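Local coordinates for protein ComZ (Thermus thermophilus, PDB 6QVI) that is a competence-associated pilin with a pseudopilin-like domain and a beta-solenoid domain, thought to act as a DNA receptor at the pilus tip, at residues L150-V160 / I174-R185; G352-T360 / L368-L376. All coordinates share one frame; numbering follows the deposited sequence.

Interaction 1: residues L150-V160 / I174-R185; sequences LNGGATIRGGV and IEANGNFALYNR
Ile156 and Ala181 are joined by the shortest of the backbone hydrogen bonds that run between strands 153-157 and 180-183, Ile156 N to Ala181 O at 2.7 Å. The ladder continues with Ala181 N to Ala154 O, Tyr183 N to Ile156 O and Gly158 N to Tyr183 O, while Ala154 N to Asn179 O, at 3.3 Å, is weak. The strands are parallel and in register, only 5° apart in direction. This is the stacking of successive coils in a parallel beta-solenoid, and strand 491-496 pairs with the other edge of 153-157. The apolar contacts lie on the face of Ala154, Ile156, Phe180 and Leu182. Here Ile156 CD1 makes an off-centre CH-pi contact, 4.2 Å from the Phe180 ring centroid, and Leu150 CD2 meets the edge of that ring at CE2 (4.3 Å). The face of Thr155, Arg157, Ala181 and Tyr183 carries the polar side chains. The bend of Arg157 at chi3 (75°) swings NE to Arg185 O, 2.9 Å away; NE lies in the carbonyl plane of Arg185, but the oxygen is tilted out of the guanidinium plane and the bond is bent (132°). Tyr183 CD2 lies over one face of the Arg157 guanidinium, toward its rim, and the Tyr183 hydroxyl is hydrogen-bonded to Gln226. Arg185 brings a like charge, its NE 4.3 Å from Arg157 NH2.

Interaction 2: residues G352-T360 / L368-L376; sequences GSRGGFRYT and LEVFGDVVL
Phe371 N donates to Gly356 O at 2.8 Å in a nearly straight bond (169°), and Gly356 N returns a bond to Phe371 O, completing a hydrogen-bonded antiparallel pair. Two residues on, Arg358 and Glu369 form a second such pair, with Glu369 N to Arg358 O at 2.8 Å and Arg358 N to Glu369 O at 2.9 Å. Phe357-Val370 and Tyr359-Leu368 are the non-hydrogen-bonded pairs.

On the face of Arg358, Glu369 and Phe371, the acid and the base run side by side. Arg358 starts with CG anti to its backbone N (chi1 -179°) and then bends at chi2 and chi3. Glu369 OE1 thereby sits over one face of the guanidinium, 3.3 Å from Arg358 NH1; the salt bridge is purely electrostatic, as no N-H points at the oxygen. Replacing Glu369 with an alanine would probably leave the Arg358 guanidinium without the charge over this face and freer to turn, though Asp344 also touches that side chain. Arg354 CD lies over one face of the Phe371 ring, toward its rim, and the ring meets Gly356 O with its edge, CD1 lying 3.4 Å from that oxygen.

The face of Phe357, Tyr359, Leu368 and Val370 is largely apolar. With chi1 at 74°, CG of Phe357 lies between its backbone N and carbonyl carbon, and the ring's CD2 reaches Val374 CG2 (4.1 Å) while CD1 reaches Leu368 CD1 (4.3 Å). Cys345, half of the disulfide with Cys327, and Leu336 touch Phe357 as well. Tyr359 CD1 packs on Leu368 CB, and the Tyr359 hydroxyl bonds to Asp339 O.

The chain turns a corner at Gly356, whose positive phi suits a residue without a side chain. Strands 357-360 and 366-371 form a beta hairpin that appears to extend a parallel face of the beta-solenoid domain through strand 387-392.

Interactions 1 and 2 follow one another along the chain and do not touch: their centres are about 36 Å apart and their nearest atoms about 24 Å. They show two ways of pairing strands. In interaction 1 neighbouring coils run parallel, whereas interaction 2 is an antiparallel hairpin. Both nevertheless connect with the parallel ladders of the solenoid, residues 150-151 through strand 474-478 and residues 374-376 through strands 304-309 and 398-406. The centre of interaction 1 lies about 19 Å from the centre of the chain, that of interaction 2 about 25 Å. No binding site is assigned to either contact, and any part in the suggested DNA binding remains open.

Interaction 1: residues L150-V160 / I174-R185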
loop_
_atom_site.group_PDB
_atom_site.type_symbol
_atom_site.label_atom_id
_atom_site.label_comp_id
_atom_site.label_asym_id
_atom_site.label_seq_id
_atom_site.Cartn_x
_atom_site.Cartn_y
_atom_site.Cartn_z
ATOM N N LEU A 150 -0.280 -18.359 -7.201
ATOM C CA LEU A 150 -0.333 -18.733 -5.810
ATOM C C LEU A 150 -0.404 -20.230 -5.847
ATOM O O LEU A 150 -1.339 -20.781 -6.347
ATOM C CB LEU A 150 -1.551 -18.136 -5.127
ATOM C CG LEU A 150 -1.513 -16.610 -4.999
ATOM C CD1 LEU A 150 -2.212 -15.925 -6.149
ATOM C CD2 LEU A 150 -2.037 -16.096 -3.685
ATOM N N ASN A 151 0.617 -20.894 -5.352
ATOM C CA ASN A 151 0.648 -22.334 -5.385
ATOM C C ASN A 151 0.830 -22.909 -4.040
ATOM O O ASN A 151 1.857 -22.731 -3.447
ATOM C CB ASN A 151 1.823 -22.787 -6.205
ATOM C CG ASN A 151 1.485 -22.909 -7.648
ATOM O OD1 ASN A 151 2.315 -23.278 -8.466
ATOM N ND2 ASN A 151 0.248 -22.592 -7.980
ATOM N N GLY A 152 -0.149 -23.642 -3.568
ATOM C CA GLY A 152 -0.028 -24.238 -2.271
ATOM C C GLY A 152 -0.892 -23.494 -1.321
ATOM O O GLY A 152 -1.172 -22.350 -1.509
ATOM N N GLY A 153 -1.257 -24.144 -0.248
ATOM C CA GLY A 153 -2.138 -23.573 0.724
ATOM C C GLY A 153 -1.783 -22.250 1.283
ATOM O O GLY A 153 -0.641 -21.915 1.450
ATOM N N ALA A 154 -2.806 -21.523 1.668
ATOM C CA ALA A 154 -2.578 -20.200 2.197
ATOM C C ALA A 154 -3.794 -19.767 2.987
ATOM O O ALA A 154 -4.933 -20.088 2.619
ATOM C CB ALA A 154 -2.327 -19.206 1.069
ATOM N N THR A 155 -3.552 -18.960 3.986
ATOM C CA THR A 155 -4.593 -18.327 4.732
ATOM C C THR A 155 -4.036 -16.927 4.735
ATOM O O THR A 155 -3.028 -16.681 5.329
ATOM C CB THR A 155 -4.815 -18.907 6.123
ATOM O OG1 THR A 155 -4.605 -17.905 7.109
ATOM C CG2 THR A 155 -3.916 -20.016 6.368
ATOM N N ILE A 156 -4.730 -16.013 4.090
ATOM C CA ILE A 156 -4.258 -14.651 3.854
ATOM C C ILE A 156 -5.188 -13.712 4.602
ATOM O O ILE A 156 -6.369 -13.576 4.239
ATOM C CB ILE A 156 -4.225 -14.276 2.360
ATOM C CG1 ILE A 156 -3.317 -15.176 1.531
ATOM C CG2 ILE A 156 -3.888 -12.802 2.155
ATOM C CD1 ILE A 156 -4.110 -16.100 0.616
ATOM N N ARG A 157 -4.670 -13.033 5.623
ATOM C CA ARG A 157 -5.499 -12.065 6.334
ATOM C C ARG A 157 -5.171 -10.704 5.724
ATOM O O ARG A 157 -4.221 -10.017 6.118
ATOM C CB ARG A 157 -5.251 -12.175 7.832
ATOM C CG ARG A 157 -5.069 -13.624 8.169
ATOM C CD ARG A 157 -5.294 -13.973 9.598
ATOM N NE ARG A 157 -6.718 -13.952 9.839
ATOM C CZ ARG A 157 -7.331 -14.814 10.630
ATOM N NH1 ARG A 157 -6.624 -15.754 11.242
ATOM N NH2 ARG A 157 -8.646 -14.740 10.803
ATOM N N GLY A 158 -5.971 -10.328 4.726
ATOM C CA GLY A 158 -5.748 -9.122 3.958
ATOM C C GLY A 158 -6.072 -9.325 2.489
ATOM O O GLY A 158 -6.493 -10.415 2.078
ATOM N N GLY A 159 -5.894 -8.300 1.658
ATOM C CA GLY A 159 -6.259 -8.442 0.269
ATOM C C GLY A 159 -5.230 -9.221 -0.497
ATOM O O GLY A 159 -4.109 -9.431 -0.025
ATOM N N VAL A 160 -5.608 -9.650 -1.684
ATOM C CA VAL A 160 -4.693 -10.272 -2.603
ATOM C C VAL A 160 -4.980 -9.684 -3.970
ATOM O O VAL A 160 -6.051 -9.800 -4.458
ATOM C CB VAL A 160 -4.704 -11.808 -2.649
ATOM C CG1 VAL A 160 -5.410 -12.441 -1.498
ATOM C CG2 VAL A 160 -5.236 -12.320 -3.944
ATOM N N ILE A 174 -6.353 -17.998 -10.386
ATOM C CA ILE A 174 -6.561 -18.538 -9.053
ATOM C C ILE A 174 -7.576 -19.651 -9.221
ATOM O O ILE A 174 -8.722 -19.375 -9.557
ATOM C CB ILE A 174 -7.085 -17.474 -8.074
ATOM C CG1 ILE A 174 -6.043 -16.379 -7.842
ATOM C CG2 ILE A 174 -7.515 -18.126 -6.770
ATOM C CD1 ILE A 174 -6.545 -15.249 -6.961
ATOM N N GLU A 175 -7.140 -20.903 -9.153
ATOM C CA GLU A 175 -8.034 -22.064 -9.197
ATOM C C GLU A 175 -8.092 -22.681 -7.805
ATOM O O GLU A 175 -7.530 -23.742 -7.551
ATOM C CB GLU A 175 -7.590 -23.106 -10.256
ATOM C CG GLU A 175 -7.498 -22.602 -11.691
ATOM C CD GLU A 175 -7.903 -23.654 -12.737
ATOM O OE1 GLU A 175 -8.842 -24.444 -12.480
ATOM O OE2 GLU A 175 -7.271 -23.688 -13.820
ATOM N N ALA A 176 -8.715 -21.965 -6.879
ATOM C CA ALA A 176 -8.760 -22.398 -5.490
ATOM C C ALA A 176 -10.003 -23.256 -5.307
ATOM O O ALA A 176 -11.119 -22.819 -5.612
ATOM C CB ALA A 176 -8.776 -21.212 -4.531
ATOM N N ASN A 177 -9.808 -24.478 -4.812
ATOM C CA ASN A 177 -10.894 -25.434 -4.611
ATOM C C ASN A 177 -10.712 -26.072 -3.232
ATOM O O ASN A 177 -10.546 -27.275 -3.091
ATOM C CB ASN A 177 -10.868 -26.489 -5.718
ATOM C CG ASN A 177 -10.905 -25.879 -7.120
ATOM O OD1 ASN A 177 -11.653 -24.938 -7.387
ATOM N ND2 ASN A 177 -10.057 -26.406 -8.018
ATOM N N GLY A 178 -10.773 -25.253 -2.193
ATOM C CA GLY A 178 -10.194 -25.579 -0.914
ATOM C C GLY A 178 -8.876 -24.852 -0.741
ATOM O O GLY A 178 -8.554 -23.916 -1.473
ATOM N N ASN A 179 -8.107 -25.287 0.254
ATOM C CA ASN A 179 -6.682 -24.960 0.414
ATOM C C ASN A 179 -6.389 -23.449 0.327
ATOM O O ASN A 179 -5.252 -23.051 0.057
ATOM C CB ASN A 179 -5.825 -25.732 -0.611
ATOM C CG ASN A 179 -6.380 -25.645 -2.050
ATOM O OD1 ASN A 179 -7.189 -26.481 -2.484
ATOM N ND2 ASN A 179 -5.912 -24.642 -2.799
ATOM N N PHE A 180 -7.380 -22.591 0.570
ATOM C CA PHE A 180 -7.216 -21.151 0.381
ATOM C C PHE A 180 -8.284 -20.432 1.196
ATOM O O PHE A 180 -9.479 -20.695 1.029
ATOM C CB PHE A 180 -7.339 -20.817 -1.111
ATOM C CG PHE A 180 -7.170 -19.365 -1.458
ATOM C CD1 PHE A 180 -8.166 -18.429 -1.222
ATOM C CD2 PHE A 180 -6.012 -18.941 -2.087
ATOM C CE1 PHE A 180 -7.981 -17.079 -1.587
ATOM C CE2 PHE A 180 -5.829 -17.626 -2.445
ATOM C CZ PHE A 180 -6.826 -16.688 -2.199
ATOM N N ALA A 181 -7.850 -19.505 2.046
ATOM C CA ALA A 181 -8.762 -18.722 2.860
ATOM C C ALA A 181 -8.222 -17.313 2.894
ATOM O O ALA A 181 -7.020 -17.107 3.123
ATOM C CB ALA A 181 -8.896 -19.269 4.293
ATOM N N LEU A 182 -9.136 -16.351 2.752
ATOM C CA LEU A 182 -8.797 -14.936 2.690
ATOM C C LEU A 182 -9.742 -14.232 3.643
ATOM O O LEU A 182 -10.959 -14.237 3.438
ATOM C CB LEU A 182 -8.929 -14.413 1.259
ATOM C CG LEU A 182 -8.331 -13.069 0.820
ATOM C CD1 LEU A 182 -8.488 -12.933 -0.677
ATOM C CD2 LEU A 182 -9.058 -11.918 1.502
ATOM N N TYR A 183 -9.183 -13.652 4.696
ATOM C CA TYR A 183 -9.972 -13.041 5.750
ATOM C C TYR A 183 -9.715 -11.546 5.825
ATOM O O TYR A 183 -8.693 -11.038 5.346
ATOM C CB TYR A 183 -9.657 -13.713 7.089
ATOM C CG TYR A 183 -9.925 -15.206 7.099
ATOM C CD1 TYR A 183 -10.846 -15.765 6.215
ATOM C CD2 TYR A 183 -9.236 -16.065 7.971
ATOM C CE1 TYR A 183 -11.111 -17.124 6.218
ATOM C CE2 TYR A 183 -9.485 -17.441 7.972
ATOM C CZ TYR A 183 -10.420 -17.958 7.090
ATOM O OH TYR A 183 -10.702 -19.300 7.060
ATOM N N ASN A 184 -10.631 -10.851 6.502
ATOM C CA ASN A 184 -10.547 -9.401 6.621
ATOM C C ASN A 184 -10.410 -8.970 8.069
ATOM O O ASN A 184 -10.775 -7.849 8.441
ATOM C CB ASN A 184 -11.703 -8.690 5.928
ATOM C CG ASN A 184 -11.505 -7.201 5.932
ATOM O OD1 ASN A 184 -10.748 -6.665 5.120
ATOM N ND2 ASN A 184 -12.186 -6.513 6.850
ATOM N N ARG A 185 -9.895 -9.860 8.897
ATOM C CA ARG A 185 -9.461 -9.465 10.222
ATOM C C ARG A 185 -8.404 -10.445 10.698
ATOM O O ARG A 185 -8.203 -11.515 10.113
ATOM C CB ARG A 185 -10.666 -9.396 11.162
ATOM C CG ARG A 185 -11.575 -10.603 11.025
ATOM C CD ARG A 185 -12.132 -11.077 12.338
ATOM N NE ARG A 185 -11.186 -11.982 12.981
ATOM C CZ ARG A 185 -11.000 -12.046 14.291
ATOM N NH1 ARG A 185 -11.703 -11.249 15.094
ATOM N NH2 ARG A 185 -10.115 -12.896 14.795
#

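Interaction 2: residues G352-T360 / L368-L376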
loop_
_atom_site.group_PDB
_atom_site.type_symbol
_atom_site.label_atom_id
_atom_site.label_comp_id
_atom_site.label_asym_id
_atom_site.label_seq_id
_atom_site.Cartn_x
_atom_site.Cartn_y
_atom_site.Cartn_z
ATOM N N GLY A 352 29.084 12.797 12.220
ATOM C CA GLY A 352 28.916 11.911 13.348
ATOM C C GLY A 352 27.721 10.992 13.301
ATOM O O GLY A 352 27.313 10.455 14.320
ATOM N N SER A 353 27.151 10.802 12.125
ATOM C CA SER A 353 26.024 9.903 11.995
ATOM C C SER A 353 26.561 8.589 11.512
ATOM O O SER A 353 27.545 8.550 10.810
ATOM C CB SER A 353 25.012 10.439 11.000
ATOM O OG SER A 353 25.613 11.296 10.048
ATOM N N ARG A 354 25.920 7.503 11.897
ATOM C CA ARG A 354 26.360 6.188 11.482
ATOM C C ARG A 354 25.635 5.749 10.230
ATOM O O ARG A 354 24.627 6.317 9.866
ATOM C CB ARG A 354 26.100 5.186 12.587
ATOM C CG ARG A 354 27.140 4.094 12.663
ATOM C CD ARG A 354 27.059 3.329 13.968
ATOM N NE ARG A 354 28.210 3.583 14.816
ATOM C CZ ARG A 354 29.452 3.255 14.493
ATOM N NH1 ARG A 354 29.703 2.650 13.344
ATOM N NH2 ARG A 354 30.440 3.529 15.322
ATOM N N GLY A 355 26.159 4.732 9.566
ATOM C CA GLY A 355 25.545 4.215 8.355
ATOM C C GLY A 355 25.996 2.798 8.096
ATOM O O GLY A 355 27.090 2.385 8.503
ATOM N N GLY A 356 25.152 2.058 7.382
ATOM C CA GLY A 356 25.419 0.674 7.046
ATOM C C GLY A 356 24.592 -0.267 7.891
ATOM O O GLY A 356 23.507 0.094 8.366
ATOM N N PHE A 357 25.109 -1.466 8.133
ATOM C CA PHE A 357 24.423 -2.400 9.008
ATOM C C PHE A 357 25.444 -3.055 9.918
ATOM O O PHE A 357 26.630 -3.130 9.604
ATOM C CB PHE A 357 23.626 -3.478 8.241
ATOM C CG PHE A 357 24.479 -4.546 7.607
ATOM C CD1 PHE A 357 24.873 -5.667 8.323
ATOM C CD2 PHE A 357 24.844 -4.455 6.274
ATOM C CE1 PHE A 357 25.667 -6.655 7.733
ATOM C CE2 PHE A 357 25.637 -5.449 5.675
ATOM C CZ PHE A 357 26.040 -6.548 6.404
ATOM N N ARG A 358 24.957 -3.565 11.042
ATOM C CA ARG A 358 25.811 -4.195 12.033
ATOM C C ARG A 358 25.062 -5.387 12.602
ATOM O O ARG A 358 23.863 -5.282 12.878
ATOM C CB ARG A 358 26.183 -3.212 13.137
ATOM C CG ARG A 358 27.082 -3.796 14.174
ATOM C CD ARG A 358 28.019 -2.736 14.678
ATOM N NE ARG A 358 27.281 -1.554 15.087
ATOM C CZ ARG A 358 26.907 -1.322 16.336
ATOM N NH1 ARG A 358 27.217 -2.199 17.286
ATOM N NH2 ARG A 358 26.231 -0.221 16.636
ATOM N N TYR A 359 25.734 -6.531 12.708
ATOM C CA TYR A 359 25.075 -7.760 13.141
ATOM C C TYR A 359 25.825 -8.368 14.335
ATOM O O TYR A 359 26.876 -8.996 14.164
ATOM C CB TYR A 359 24.999 -8.766 11.999
ATOM C CG TYR A 359 24.508 -10.152 12.406
ATOM C CD1 TYR A 359 23.486 -10.322 13.343
ATOM C CD2 TYR A 359 25.184 -11.287 11.969
ATOM C CE1 TYR A 359 23.073 -11.605 13.718
ATOM C CE2 TYR A 359 24.816 -12.553 12.366
ATOM C CZ TYR A 359 23.743 -12.729 13.220
ATOM O OH TYR A 359 23.370 -14.017 13.592
ATOM N N THR A 360 25.313 -8.146 15.542
ATOM C CA THR A 360 25.921 -8.726 16.733
ATOM C C THR A 360 25.383 -10.140 16.963
ATOM O O THR A 360 24.288 -10.495 16.509
ATOM C CB THR A 360 25.676 -7.847 17.962
ATOM O OG1 THR A 360 25.767 -6.467 17.593
ATOM C CG2 THR A 360 26.719 -8.124 18.990
ATOM N N LEU A 368 20.566 -7.114 14.655
ATOM C CA LEU A 368 20.957 -6.651 13.358
ATOM C C LEU A 368 20.420 -5.265 13.233
ATOM O O LEU A 368 19.253 -5.077 13.039
ATOM C CB LEU A 368 20.324 -7.545 12.328
ATOM C CG LEU A 368 20.102 -6.910 10.994
ATOM C CD1 LEU A 368 21.361 -6.155 10.691
ATOM C CD2 LEU A 368 19.915 -8.022 10.000
ATOM N N GLU A 369 21.281 -4.282 13.370
ATOM C CA GLU A 369 20.856 -2.914 13.296
ATOM C C GLU A 369 21.170 -2.403 11.937
ATOM O O GLU A 369 22.177 -2.758 11.381
ATOM C CB GLU A 369 21.611 -2.087 14.316
ATOM C CG GLU A 369 22.060 -2.867 15.533
ATOM C CD GLU A 369 23.009 -2.088 16.414
ATOM O OE1 GLU A 369 24.022 -2.657 16.830
ATOM O OE2 GLU A 369 22.745 -0.915 16.699
ATOM N N VAL A 370 20.293 -1.580 11.386
ATOM C CA VAL A 370 20.513 -1.033 10.070
ATOM C C VAL A 370 20.351 0.475 10.130
ATOM O O VAL A 370 19.336 0.947 10.579
ATOM C CB VAL A 370 19.517 -1.609 9.069
ATOM C CG1 VAL A 370 19.824 -1.112 7.697
ATOM C CG2 VAL A 370 19.580 -3.113 9.030
ATOM N N PHE A 371 21.353 1.229 9.693
ATOM C CA PHE A 371 21.301 2.687 9.729
ATOM C C PHE A 371 21.333 3.201 8.324
ATOM O O PHE A 371 22.337 3.126 7.664
ATOM C CB PHE A 371 22.503 3.224 10.464
ATOM C CG PHE A 371 22.874 2.437 11.669
ATOM C CD1 PHE A 371 23.356 1.166 11.551
ATOM C CD2 PHE A 371 22.760 2.989 12.912
ATOM C CE1 PHE A 371 23.708 0.443 12.659
ATOM C CE2 PHE A 371 23.109 2.276 14.025
ATOM C CZ PHE A 371 23.587 1.001 13.896
ATOM N N GLY A 372 20.191 3.676 7.831
ATOM C CA GLY A 372 20.022 4.048 6.452
ATOM C C GLY A 372 19.746 2.796 5.649
ATOM O O GLY A 372 19.559 1.705 6.193
ATOM N N ASP A 373 19.752 2.946 4.334
ATOM C CA ASP A 373 19.437 1.838 3.446
ATOM C C ASP A 373 20.699 1.200 2.864
ATOM O O ASP A 373 21.631 1.893 2.447
ATOM C CB ASP A 373 18.517 2.341 2.339
ATOM C CG ASP A 373 17.262 3.037 2.895
ATOM O OD1 ASP A 373 16.201 2.383 2.985
ATOM O OD2 ASP A 373 17.335 4.242 3.257
ATOM N N VAL A 374 20.702 -0.114 2.766
ATOM C CA VAL A 374 21.840 -0.845 2.258
ATOM C C VAL A 374 21.486 -1.779 1.131
ATOM O O VAL A 374 20.564 -2.516 1.244
ATOM C CB VAL A 374 22.515 -1.642 3.383
ATOM C CG1 VAL A 374 21.624 -1.775 4.577
ATOM C CG2 VAL A 374 22.921 -3.017 2.944
ATOM N N VAL A 375 22.232 -1.748 0.041
ATOM C CA VAL A 375 21.966 -2.647 -1.058
ATOM C C VAL A 375 23.201 -3.356 -1.538
ATOM O O VAL A 375 24.174 -2.727 -1.835
ATOM C CB VAL A 375 21.262 -1.958 -2.230
ATOM C CG1 VAL A 375 21.361 -0.486 -2.105
ATOM C CG2 VAL A 375 21.828 -2.377 -3.556
ATOM N N LEU A 376 23.110 -4.678 -1.630
ATOM C CA LEU A 376 24.172 -5.551 -2.072
ATOM C C LEU A 376 23.847 -6.108 -3.409
ATOM O O LEU A 376 22.928 -6.827 -3.529
ATOM C CB LEU A 376 24.271 -6.703 -1.119
ATOM C CG LEU A 376 24.041 -6.236 0.286
ATOM C CD1 LEU A 376 24.123 -7.380 1.249
ATOM C CD2 LEU A 376 25.059 -5.196 0.633
#